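Tail component (Lactobacillus phage J-1, PDB 5LY8) probably recognises host cell-wall saccharides through its second carbohydrate-binding module, the part of the phage's evolved distal tail protein that this chain represents. Local coordinates at residues Thr91-Phe96 / Thr173-Gln178; Ile122-Ala127 / Leu179-Asp184; Gly80-Asn85 / Phe231-Val236. All blocks are in the same frame, centred on the assembly; numbering follows the deposited sequence.

How the contacts relate
From the N terminus, the chain first reaches 80-85, the end of strand 73-81 and the loop after it, which packs against the much later 231-236 in contact 3; that contact closes a loop holding both others. Next comes 91-96, joined to 173-178 in contact 1, and then 122-127, which meets 179-184 in contact 2. These two loops cross, because 122-127 lies between the halves of contact 1 and 179-184 follows them. Contact 1 pairs neighbouring strands of the six-stranded antiparallel sheet, whereas contact 2 spans the space between that sheet and the mixed one. Contacts 1 and 2 touch through Thr-173 and Thr-180, contacts 1 and 3 through Gln-95 and Glu-232.

Contact 1. Residues Thr91-Phe96 / Thr173-Gln178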
loop_
_atom_site.group_PDB
_atom_site.type_symbol
_atom_site.label_atom_id
_atom_site.label_comp_id
_atom_site.label_asym_id
_atom_site.label_seq_id
_atom_site.Cartn_x
_atom_site.Cartn_y
_atom_site.Cartn_z
ATOM N N THR A 91 -15.185 -11.793 2.768
ATOM C CA THR A 91 -15.735 -10.518 3.246
ATOM C C THR A 91 -15.384 -10.333 4.716
ATOM O O THR A 91 -15.721 -9.300 5.304
ATOM C CB THR A 91 -17.257 -10.443 3.047
ATOM O OG1 THR A 91 -17.871 -11.558 3.709
ATOM C CG2 THR A 91 -17.657 -10.412 1.571
ATOM N N ALA A 92 -14.690 -11.324 5.307
ATOM C CA ALA A 92 -14.299 -11.355 6.706
ATOM C C ALA A 92 -13.167 -10.391 7.057
ATOM O O ALA A 92 -12.580 -9.724 6.181
ATOM C CB ALA A 92 -13.978 -12.796 7.123
ATOM N N ASN A 93 -12.870 -10.303 8.357
ATOM C CA ASN A 93 -11.844 -9.410 8.885
ATOM C C ASN A 93 -10.445 -9.807 8.442
ATOM O O ASN A 93 -10.176 -10.978 8.166
ATOM C CB ASN A 93 -11.885 -9.407 10.412
ATOM C CG ASN A 93 -13.144 -8.896 11.061
ATOM O OD1 ASN A 93 -13.312 -9.039 12.288
ATOM N ND2 ASN A 93 -14.038 -8.315 10.276
ATOM N N PHE A 94 -9.544 -8.825 8.346
ATOM C CA PHE A 94 -8.185 -9.126 7.909
ATOM C C PHE A 94 -7.242 -8.073 8.378
ATOM O O PHE A 94 -7.666 -7.007 8.824
ATOM C CB PHE A 94 -8.117 -9.183 6.351
ATOM C CG PHE A 94 -8.501 -7.914 5.618
ATOM C CD1 PHE A 94 -7.670 -6.791 5.643
ATOM C CD2 PHE A 94 -9.686 -7.842 4.896
ATOM C CE1 PHE A 94 -8.048 -5.607 4.993
ATOM C CE2 PHE A 94 -10.026 -6.673 4.198
ATOM C CZ PHE A 94 -9.217 -5.561 4.267
ATOM N N GLN A 95 -5.948 -8.361 8.244
ATOM C CA GLN A 95 -4.912 -7.342 8.327
ATOM C C GLN A 95 -3.915 -7.565 7.210
ATOM O O GLN A 95 -3.522 -8.711 6.927
ATOM C CB GLN A 95 -4.238 -7.199 9.686
ATOM C CG GLN A 95 -3.403 -8.361 10.139
ATOM C CD GLN A 95 -2.544 -7.989 11.327
ATOM O OE1 GLN A 95 -2.311 -6.804 11.614
ATOM N NE2 GLN A 95 -1.968 -8.989 11.975
ATOM N N PHE A 96 -3.493 -6.467 6.600
ATOM C CA PHE A 96 -2.537 -6.443 5.483
ATOM C C PHE A 96 -1.409 -5.539 5.912
ATOM O O PHE A 96 -1.648 -4.343 6.102
ATOM C CB PHE A 96 -3.284 -5.893 4.275
ATOM C CG PHE A 96 -2.522 -5.662 3.003
ATOM C CD1 PHE A 96 -1.675 -6.640 2.475
ATOM C CD2 PHE A 96 -2.731 -4.518 2.260
ATOM C CE1 PHE A 96 -1.040 -6.457 1.244
ATOM C CE2 PHE A 96 -2.085 -4.328 1.037
ATOM C CZ PHE A 96 -1.260 -5.308 0.517
ATOM N N THR A 173 -6.477 -2.707 8.007
ATOM C CA THR A 173 -7.216 -3.723 8.757
ATOM C C THR A 173 -8.711 -3.513 8.523
ATOM O O THR A 173 -9.159 -2.376 8.390
ATOM C CB THR A 173 -6.888 -3.668 10.271
ATOM O OG1 THR A 173 -5.480 -3.629 10.464
ATOM C CG2 THR A 173 -7.424 -4.865 11.035
ATOM N N LYS A 174 -9.475 -4.617 8.480
ATOM C CA LYS A 174 -10.927 -4.586 8.373
ATOM C C LYS A 174 -11.470 -5.329 9.577
ATOM O O LYS A 174 -11.060 -6.458 9.851
ATOM C CB LYS A 174 -11.378 -5.285 7.093
ATOM C CG LYS A 174 -12.884 -5.421 6.967
ATOM C CD LYS A 174 -13.273 -6.137 5.707
ATOM C CE LYS A 174 -14.757 -6.098 5.506
ATOM N NZ LYS A 174 -15.130 -6.750 4.221
ATOM N N MET A 175 -12.405 -4.676 10.295
ATOM C CA MET A 175 -13.086 -5.231 11.462
ATOM C C MET A 175 -14.556 -4.898 11.223
ATOM O O MET A 175 -14.979 -3.766 11.514
ATOM C CB MET A 175 -12.534 -4.613 12.763
ATOM C CG MET A 175 -11.046 -4.893 13.005
ATOM S SD MET A 175 -10.647 -6.663 13.101
ATOM C CE MET A 175 -11.188 -7.035 14.734
ATOM N N GLY A 176 -15.246 -5.812 10.516
ATOM C CA GLY A 176 -16.630 -5.657 10.062
ATOM C C GLY A 176 -16.672 -4.470 9.114
ATOM O O GLY A 176 -15.952 -4.428 8.114
ATOM N N ASP A 177 -17.503 -3.447 9.441
ATOM C CA ASP A 177 -17.605 -2.221 8.638
ATOM C C ASP A 177 -16.490 -1.199 8.881
ATOM O O ASP A 177 -16.397 -0.216 8.127
ATOM C CB ASP A 177 -18.955 -1.524 8.885
ATOM C CG ASP A 177 -20.176 -2.277 8.420
ATOM O OD1 ASP A 177 -20.116 -2.907 7.345
ATOM O OD2 ASP A 177 -21.239 -2.147 9.076
ATOM N N GLN A 178 -15.615 -1.428 9.872
ATOM C CA GLN A 178 -14.565 -0.474 10.184
ATOM C C GLN A 178 -13.313 -0.763 9.393
ATOM O O GLN A 178 -12.757 -1.867 9.496
ATOM C CB GLN A 178 -14.217 -0.450 11.689
ATOM C CG GLN A 178 -15.324 0.144 12.557
ATOM C CD GLN A 178 -14.886 0.463 13.963
ATOM O OE1 GLN A 178 -13.715 0.337 14.352
ATOM N NE2 GLN A 178 -15.851 0.885 14.762
HETATM O O HOH W 1 -12.835 -8.857 3.534
HETATM O O HOH W 2 -3.724 -4.898 12.884
#
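Phe-94 and Lys-174 carry the tight part of this contact. Their backbones form an antiparallel hydrogen-bonded pair, Lys-174 N to Phe-94 O at 3.0 Å and Phe-94 N to Lys-174 O at 3.2 Å. Over one face of the Phe-94 ring lies Lys-174 CB, 3.6 Å from the ring centroid in a CH-pi contact. The lysine chain is extended throughout, with CG anti to the backbone N (chi1 174°), and runs on past the ring to place NZ 2.8 Å from Thr-91 O. That ammonium comes in from above the carbonyl plane, and water 1 ties it to Ala-92 O as well; Phe-201 adds its carbonyl oxygen and a cation-pi contact.

On the face carrying Gln-95 and Thr-173, a non-hydrogen-bonded pair, the packing is more open. Water 2 donates to Gln-95 OE1 and, in one of two threonine conformers, also meets Thr-173 OG1; Gln-95 NE2 goes to Glu-232. Met-175 is exposed and takes two positions, while Asn-93 OD1 accepts from Asn-235. Beyond them the type II' turn from Met-175 to Gln-178 makes the tight hairpin into strand 178-185, an arrangement typical of antiparallel beta sheets, here one of a concanavalin-clan module.

Contact 2. Residues Ile122-Ala127 / Leu179-Asp184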
loop_
_atom_site.group_PDB
_atom_site.type_symbol
_atom_site.label_atom_id
_atom_site.label_comp_id
_atom_site.label_asym_id
_atom_site.label_seq_id
_atom_site.Cartn_x
_atom_site.Cartn_y
_atom_site.Cartn_z
ATOM N N ILE A 122 -9.919 -1.396 -7.138
ATOM C CA ILE A 122 -9.523 -1.040 -5.790
ATOM C C ILE A 122 -10.713 -1.151 -4.837
ATOM O O ILE A 122 -11.805 -0.629 -5.117
ATOM C CB ILE A 122 -9.007 0.421 -5.755
ATOM C CG1 ILE A 122 -7.770 0.646 -6.645
ATOM C CG2 ILE A 122 -8.751 0.893 -4.301
ATOM C CD1 ILE A 122 -6.480 -0.080 -6.125
ATOM N N VAL A 123 -10.460 -1.806 -3.693
ATOM C CA VAL A 123 -11.361 -1.817 -2.564
ATOM C C VAL A 123 -10.775 -0.866 -1.502
ATOM O O VAL A 123 -11.491 -0.006 -0.994
ATOM C CB VAL A 123 -11.649 -3.230 -2.035
ATOM C CG1 VAL A 123 -12.431 -3.189 -0.714
ATOM C CG2 VAL A 123 -12.411 -4.038 -3.075
ATOM N N ALA A 124 -9.478 -1.000 -1.190
ATOM C CA ALA A 124 -8.821 -0.083 -0.250
ATOM C C ALA A 124 -7.429 0.227 -0.748
ATOM O O ALA A 124 -6.746 -0.661 -1.266
ATOM C CB ALA A 124 -8.750 -0.701 1.159
ATOM N N SER A 125 -6.989 1.487 -0.570
ATOM C CA SER A 125 -5.662 1.912 -0.991
ATOM C C SER A 125 -5.034 2.802 0.045
ATOM O O SER A 125 -5.583 3.879 0.365
ATOM C CB SER A 125 -5.733 2.657 -2.323
ATOM O OG SER A 125 -4.445 3.165 -2.668
ATOM N N LEU A 126 -3.894 2.335 0.593
ATOM C CA LEU A 126 -3.091 3.106 1.539
ATOM C C LEU A 126 -1.942 3.742 0.748
ATOM O O LEU A 126 -1.215 3.014 0.070
ATOM C CB LEU A 126 -2.552 2.176 2.631
ATOM C CG LEU A 126 -1.801 2.826 3.796
ATOM C CD1 LEU A 126 -1.736 1.857 4.975
ATOM C CD2 LEU A 126 -0.368 3.269 3.415
ATOM N N ALA A 127 -1.786 5.055 0.811
ATOM C CA ALA A 127 -0.683 5.710 0.112
ATOM C C ALA A 127 0.129 6.565 1.036
ATOM O O ALA A 127 -0.387 7.133 2.003
ATOM C CB ALA A 127 -1.198 6.546 -1.067
ATOM N N LEU A 179 -12.863 0.230 8.651
ATOM C CA LEU A 179 -11.660 0.131 7.858
ATOM C C LEU A 179 -10.617 1.033 8.522
ATOM O O LEU A 179 -10.859 2.241 8.694
ATOM C CB LEU A 179 -11.986 0.613 6.432
ATOM C CG LEU A 179 -10.828 0.648 5.426
ATOM C CD1 LEU A 179 -10.189 -0.728 5.246
ATOM C CD2 LEU A 179 -11.301 1.149 4.106
ATOM N N THR A 180 -9.457 0.455 8.895
ATOM C CA THR A 180 -8.394 1.223 9.519
ATOM C C THR A 180 -7.152 1.219 8.641
ATOM O O THR A 180 -6.756 0.178 8.067
ATOM C CB THR A 180 -8.075 0.640 10.895
ATOM O OG1 THR A 180 -9.237 0.729 11.712
ATOM C CG2 THR A 180 -6.905 1.345 11.614
ATOM N N PHE A 181 -6.511 2.388 8.577
ATOM C CA PHE A 181 -5.224 2.560 7.947
ATOM C C PHE A 181 -4.257 3.021 9.018
ATOM O O PHE A 181 -4.579 3.963 9.779
ATOM C CB PHE A 181 -5.317 3.649 6.893
ATOM C CG PHE A 181 -6.206 3.348 5.722
ATOM C CD1 PHE A 181 -7.580 3.565 5.795
ATOM C CD2 PHE A 181 -5.675 2.858 4.546
ATOM C CE1 PHE A 181 -8.393 3.283 4.698
ATOM C CE2 PHE A 181 -6.490 2.579 3.455
ATOM C CZ PHE A 181 -7.839 2.795 3.534
ATOM N N ARG A 182 -3.074 2.405 9.091
ATOM C CA ARG A 182 -2.074 2.837 10.055
ATOM C C ARG A 182 -0.738 3.021 9.376
ATOM O O ARG A 182 -0.402 2.333 8.414
ATOM C CB ARG A 182 -1.849 1.812 11.163
ATOM C CG ARG A 182 -3.132 1.403 11.889
ATOM C CD ARG A 182 -2.909 0.877 13.297
ATOM N NE ARG A 182 -1.787 -0.060 13.349
ATOM C CZ ARG A 182 -1.903 -1.383 13.295
ATOM N NH1 ARG A 182 -3.104 -1.950 13.184
ATOM N NH2 ARG A 182 -0.823 -2.150 13.330
ATOM N N LEU A 183 0.048 3.929 9.942
ATOM C CA LEU A 183 1.446 4.087 9.589
ATOM C C LEU A 183 2.177 4.074 10.929
ATOM O O LEU A 183 2.387 5.112 11.567
ATOM C CB LEU A 183 1.724 5.352 8.765
ATOM C CG LEU A 183 3.087 5.429 8.145
ATOM C CD1 LEU A 183 3.190 4.493 6.947
ATOM C CD2 LEU A 183 3.392 6.872 7.736
ATOM N N ASP A 184 2.543 2.872 11.384
ATOM C CA ASP A 184 3.168 2.706 12.687
ATOM C C ASP A 184 4.631 3.105 12.643
ATOM O O ASP A 184 5.369 2.621 11.779
ATOM C CB ASP A 184 3.078 1.251 13.151
ATOM C CG ASP A 184 1.703 0.668 13.379
ATOM O OD1 ASP A 184 0.729 1.451 13.512
ATOM O OD2 ASP A 184 1.612 -0.565 13.549
#
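Leu-126 and Phe-181 meet between the two layers of a beta sandwich, the fold expected of a concanavalin-clan carbohydrate-binding module. Strand 124-127 belongs to the mixed sheet and strand 179-184 to the six-stranded antiparallel one; they run in nearly the same direction, 20° apart, with their axes 8.5 Å from each other, so it is mainly side chains that fill the gap.

The main bump is the Phe-181 ring. It projects into the shallow hollow between Ala-124 and Leu-126, two residues on the same side of their strand, and its CE2 comes within 3.5 Å of Ser-125 O on the backbone between them. The small Ala-124 CB sits 4.3 Å from Phe-181 CZ and the same distance from Leu-179 CD2, forming a low floor that the two larger side chains overhang. Leu-126 is the answering bump: it slides past the phenylalanine in the opposite sense and lays CB at the ring edge, near its plane. Its first torsion (chi1 -174°) swings CG away from the backbone N, sending the leucine along the ring's flank toward strand 179-184. Phe-154 meets Phe-181 edge-to-face, while Phe-140 touches both Phe-181 and Leu-126, continuing the aromatic core. At the far end of the leucine, methyl Leu-126 CD1 stops 3.7 Å from Arg-182 O.

Contact 3. Residues Gly80-Asn85 / Phe231-Val236; sequences GTIPKN and FEWINV
The backbones of 82-85 and 231-236 run in much the same direction, 18° apart end to end, yet stay well separated: Asn-85 and Trp-233 make the nearest CA pair, at 6.4 Å. Side chains bridge most of that gap, and Trp-233 is at the centre of them. Its indole lies between two layers. Over one face sits Asn-85 CB, 3.7 Å from the centroid of the Trp-233 five-membered ring; the opposite face is covered by CE2 of Phe-231, two residues earlier on the same strand. At the indole edge Trp-233 NE1 donates to Pro-83 O, 3.0 Å away. NE1 approaches in the plane of the Pro-83 carbonyl, and the oxygen lies near the indole plane, but the bond is bent, with 140° at the hydrogen. This bond and the two covered faces together fix the rotation of the indole.

Ile-82 fits against both aromatics by using two branches. CD1 stands over a face of the Phe-231 ring, 3.9 Å from its centroid, while Ile-82 CG2 reaches CZ2 of Trp-233 at 3.6 Å and also touches Phe-231 CE2. Farther along, Asn-85 and Val-236 slide past each other, and Asn-85 ND2 lies 3.7 Å from Val-236 CG1. The amide is held by polar partners on both arms: ND2 donates to water 3, which passes a bond on to Ile-234 O, and OD1 accepts from Ser-89 N.

The cluster lies where the chain leaving strand 73-81 of the mixed sheet passes against strand 223-238 of the antiparallel sheet. Strand 223-238 is flanked there by strands 11-20 and 94-103, whose Val-17 and Phe-94 touch Phe-231.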
loop_
_atom_site.group_PDB
_atom_site.type_symbol
_atom_site.label_atom_id
_atom_site.label_comp_id
_atom_site.label_asym_id
_atom_site.label_seq_id
_atom_site.Cartn_x
_atom_site.Cartn_y
_atom_site.Cartn_z
ATOM N N GLY A 80 -0.537 -10.185 -5.879
ATOM C CA GLY A 80 -0.852 -11.583 -5.599
ATOM C C GLY A 80 -2.342 -11.761 -5.422
ATOM O O GLY A 80 -3.098 -10.788 -5.291
ATOM N N THR A 81 -2.759 -13.016 -5.399
ATOM C CA THR A 81 -4.161 -13.386 -5.221
ATOM C C THR A 81 -4.454 -13.779 -3.790
ATOM O O THR A 81 -3.578 -14.297 -3.081
ATOM C CB THR A 81 -4.589 -14.458 -6.212
ATOM O OG1 THR A 81 -3.877 -15.646 -5.915
ATOM C CG2 THR A 81 -4.383 -14.027 -7.639
ATOM N N ILE A 82 -5.689 -13.509 -3.364
ATOM C CA ILE A 82 -6.116 -13.801 -1.996
ATOM C C ILE A 82 -7.337 -14.699 -2.070
ATOM O O ILE A 82 -8.381 -14.249 -2.543
ATOM C CB ILE A 82 -6.422 -12.501 -1.213
ATOM C CG1 ILE A 82 -5.157 -11.626 -1.109
ATOM C CG2 ILE A 82 -6.982 -12.817 0.198
ATOM C CD1 ILE A 82 -5.497 -10.236 -0.524
ATOM N N PRO A 83 -7.232 -15.968 -1.629
ATOM C CA PRO A 83 -8.402 -16.854 -1.630
ATOM C C PRO A 83 -9.259 -16.606 -0.382
ATOM O O PRO A 83 -8.858 -15.907 0.549
ATOM C CB PRO A 83 -7.771 -18.252 -1.626
ATOM C CG PRO A 83 -6.458 -18.091 -0.963
ATOM C CD PRO A 83 -6.038 -16.631 -1.077
ATOM N N LYS A 84 -10.452 -17.182 -0.373
ATOM C CA LYS A 84 -11.362 -17.126 0.777
ATOM C C LYS A 84 -10.692 -17.757 2.004
ATOM O O LYS A 84 -9.793 -18.599 1.877
ATOM C CB LYS A 84 -12.646 -17.903 0.469
ATOM C CG LYS A 84 -13.535 -17.129 -0.494
ATOM C CD LYS A 84 -14.741 -17.975 -0.903
ATOM C CE LYS A 84 -15.692 -17.119 -1.688
ATOM N NZ LYS A 84 -16.849 -17.903 -2.199
ATOM N N ASN A 85 -11.119 -17.344 3.193
ATOM C CA ASN A 85 -10.598 -17.965 4.407
ATOM C C ASN A 85 -11.157 -19.424 4.525
ATOM O O ASN A 85 -11.994 -19.850 3.720
ATOM C CB ASN A 85 -10.897 -17.080 5.627
ATOM C CG ASN A 85 -12.335 -16.992 6.055
ATOM O OD1 ASN A 85 -13.176 -17.826 5.697
ATOM N ND2 ASN A 85 -12.651 -15.964 6.841
ATOM N N PHE A 231 -0.441 -10.887 4.416
ATOM C CA PHE A 231 -1.871 -10.688 4.556
ATOM C C PHE A 231 -2.384 -11.856 5.376
ATOM O O PHE A 231 -2.021 -13.014 5.101
ATOM C CB PHE A 231 -2.568 -10.708 3.196
ATOM C CG PHE A 231 -4.079 -10.607 3.281
ATOM C CD1 PHE A 231 -4.716 -9.382 3.156
ATOM C CD2 PHE A 231 -4.860 -11.738 3.532
ATOM C CE1 PHE A 231 -6.109 -9.294 3.233
ATOM C CE2 PHE A 231 -6.248 -11.641 3.644
ATOM C CZ PHE A 231 -6.866 -10.433 3.475
ATOM N N GLU A 232 -3.207 -11.562 6.383
ATOM C CA GLU A 232 -3.869 -12.573 7.189
ATOM C C GLU A 232 -5.343 -12.336 7.305
ATOM O O GLU A 232 -5.755 -11.224 7.619
ATOM C CB GLU A 232 -3.324 -12.595 8.633
ATOM C CG GLU A 232 -1.850 -12.848 8.829
ATOM C CD GLU A 232 -1.397 -12.738 10.276
ATOM O OE1 GLU A 232 -0.381 -13.390 10.594
ATOM O OE2 GLU A 232 -1.950 -11.904 11.036
ATOM N N TRP A 233 -6.126 -13.407 7.160
ATOM C CA TRP A 233 -7.516 -13.378 7.558
ATOM C C TRP A 233 -7.492 -13.477 9.089
ATOM O O TRP A 233 -6.699 -14.253 9.629
ATOM C CB TRP A 233 -8.275 -14.578 7.001
ATOM C CG TRP A 233 -8.445 -14.540 5.514
ATOM C CD1 TRP A 233 -7.899 -15.398 4.608
ATOM C CD2 TRP A 233 -9.208 -13.594 4.764
ATOM N NE1 TRP A 233 -8.346 -15.096 3.346
ATOM C CE2 TRP A 233 -9.154 -13.997 3.410
ATOM C CE3 TRP A 233 -10.001 -12.491 5.110
ATOM C CZ2 TRP A 233 -9.805 -13.292 2.391
ATOM C CZ3 TRP A 233 -10.621 -11.780 4.093
ATOM C CH2 TRP A 233 -10.512 -12.181 2.757
ATOM N N ILE A 234 -8.325 -12.700 9.783
ATOM C CA ILE A 234 -8.341 -12.732 11.246
ATOM C C ILE A 234 -9.754 -12.997 11.759
ATOM O O ILE A 234 -10.734 -12.846 11.013
ATOM C CB ILE A 234 -7.687 -11.489 11.885
ATOM C CG1 ILE A 234 -8.502 -10.232 11.582
ATOM C CG2 ILE A 234 -6.182 -11.348 11.509
ATOM C CD1 ILE A 234 -7.974 -8.927 12.168
ATOM N N ASN A 235 -9.852 -13.459 13.020
ATOM C CA ASN A 235 -11.141 -13.794 13.652
ATOM C C ASN A 235 -11.886 -14.808 12.759
ATOM O O ASN A 235 -13.049 -14.580 12.398
ATOM C CB ASN A 235 -11.992 -12.516 13.880
ATOM C CG ASN A 235 -11.274 -11.432 14.640
ATOM O OD1 ASN A 235 -10.699 -11.649 15.717
ATOM N ND2 ASN A 235 -11.283 -10.243 14.079
ATOM N N VAL A 236 -11.162 -15.868 12.307
ATOM C CA VAL A 236 -11.756 -16.856 11.395
ATOM C C VAL A 236 -12.425 -17.914 12.248
ATOM O O VAL A 236 -11.738 -18.648 12.983
ATOM C CB VAL A 236 -10.782 -17.528 10.393
ATOM C CG1 VAL A 236 -11.556 -18.433 9.419
ATOM C CG2 VAL A 236 -9.950 -16.506 9.627
HETATM O O HOH W 3 -11.269 -13.749 8.276
#